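Side-chain contact in haloalkane dehalogenase (PDB 4MJ3), which hydrolyses the carbon-halogen bond of haloalkanes, releasing an alcohol and a halide, and has an alpha/beta-hydrolase fold: residues A209-F212 with P213-V216. Residues are numbered along the deposited sequence; the frame is centred on the assembly and turned at random.
Sequences ARQF and PMLV
Leu215 reaches back over the preceding turn to meet Gln211 and Phe212, an instructive case of a chain that stays coiled after regular helix bonding lapses. The turn leads from helix 207-211 into the loop before helix 225-235, within the helical region between strands 140-145 and 242-244, consistent with the cap of haloalkane dehalogenases. Leu215 CB rests 3.4 Å from Phe212 O, and Leu215 CG lies 3.6 Å from Gln211 O. From there the two methyls part. Leu215 CD1 approaches Phe212 CD1 obliquely at 4.1 Å, while Leu215 CD2 comes within 3.9 Å of Gln211 NE2 and also meets Gln211 CG. Gln211 can offer that flank because its chain, extended at first with CG opposite the backbone N (chi1 -171°), bends at chi2 and turns the amide forward, crossing Leu215 at about a right angle. Its other amide atom, OE1, accepts a hydrogen bond from Arg93 NE, which restrains how the group can rotate.

Beneath these side chains, Met214 N donates to Gln211 O over 2.9 Å, and Leu215 N to Phe212 O over 2.9 Å, both i+3 to i as in a 3-10 turn; a weak bond also runs from Leu215 N to Gln211 O. Pro213 has no N-H to give, and Pro213 CD instead packs 3.5 Å from Arg210 O, which accepts a hydrogen bond from Gln169 NE2 on helix 159-170. The buried Phe212 ring stacks with Trp124 and His101.

The chemistry thus implies a division of labour: backbone N-H groups tighten the coil, whereas Leu215 spans a buried aromatic ring and the Gln211 amide, held by Arg93.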
# COMPACT_ATOMS: atom_id res chain seq x y z
N ALA A 209 -0.05 -3.33 -12.89
CA ALA A 209 -0.57 -1.95 -12.85
C ALA A 209 -1.90 -1.78 -13.63
O ALA A 209 -2.78 -1.07 -13.19
CB ALA A 209 0.50 -0.97 -13.36
N ARG A 210 -2.03 -2.45 -14.78
CA ARG A 210 -3.29 -2.39 -15.53
C ARG A 210 -4.42 -3.16 -14.84
O ARG A 210 -5.56 -2.76 -14.92
CB ARG A 210 -3.09 -2.96 -16.93
CG ARG A 210 -2.30 -2.04 -17.83
CD ARG A 210 -3.13 -0.87 -18.33
NE ARG A 210 -2.44 -0.21 -19.44
CZ ARG A 210 -2.93 0.78 -20.18
NH1 ARG A 210 -4.14 1.30 -19.94
NH2 ARG A 210 -2.22 1.26 -21.18
N GLN A 211 -4.09 -4.27 -14.20
CA GLN A 211 -5.12 -5.14 -13.63
C GLN A 211 -5.66 -4.60 -12.30
O GLN A 211 -6.84 -4.85 -11.99
CB GLN A 211 -4.63 -6.58 -13.50
CG GLN A 211 -5.71 -7.61 -13.12
CD GLN A 211 -6.84 -7.74 -14.13
OE1 GLN A 211 -6.85 -7.13 -15.20
NE2 GLN A 211 -7.84 -8.52 -13.77
N PHE A 212 -4.86 -3.89 -11.52
CA PHE A 212 -5.29 -3.54 -10.16
C PHE A 212 -6.67 -2.91 -10.06
O PHE A 212 -7.49 -3.34 -9.24
CB PHE A 212 -4.29 -2.63 -9.42
CG PHE A 212 -3.62 -3.29 -8.23
CD1 PHE A 212 -4.28 -4.24 -7.47
CD2 PHE A 212 -2.35 -2.90 -7.86
CE1 PHE A 212 -3.66 -4.84 -6.39
CE2 PHE A 212 -1.71 -3.51 -6.80
CZ PHE A 212 -2.38 -4.46 -6.04
N PRO A 213 -6.95 -1.92 -10.89
CA PRO A 213 -8.26 -1.26 -10.76
C PRO A 213 -9.45 -2.18 -11.06
O PRO A 213 -10.56 -1.92 -10.58
CB PRO A 213 -8.18 -0.12 -11.78
CG PRO A 213 -6.72 0.15 -11.88
CD PRO A 213 -6.10 -1.21 -11.87
N MSE A 214 -9.23 -3.24 -11.83
CA MSE A 214 -10.29 -4.24 -12.10
C MSE A 214 -10.48 -5.20 -10.96
O MSE A 214 -11.48 -5.93 -10.92
CB MSE A 214 -10.00 -5.03 -13.38
CG MSE A 214 -9.79 -4.15 -14.62
SE MSE A 214 -11.21 -2.78 -14.84
CE MSE A 214 -12.75 -4.00 -15.08
N LEU A 215 -9.56 -5.22 -10.00
CA LEU A 215 -9.65 -6.11 -8.84
C LEU A 215 -10.41 -5.50 -7.67
O LEU A 215 -10.64 -6.18 -6.68
CB LEU A 215 -8.24 -6.53 -8.37
CG LEU A 215 -7.40 -7.28 -9.42
CD1 LEU A 215 -6.05 -7.63 -8.83
CD2 LEU A 215 -8.10 -8.54 -9.91
N VAL A 216 -10.74 -4.22 -7.76
CA VAL A 216 -11.43 -3.54 -6.66
C VAL A 216 -12.88 -4.06 -6.65
O VAL A 216 -13.58 -3.94 -7.64
CB VAL A 216 -11.45 -2.01 -6.83
CG1 VAL A 216 -12.27 -1.36 -5.69
CG2 VAL A 216 -10.04 -1.46 -6.84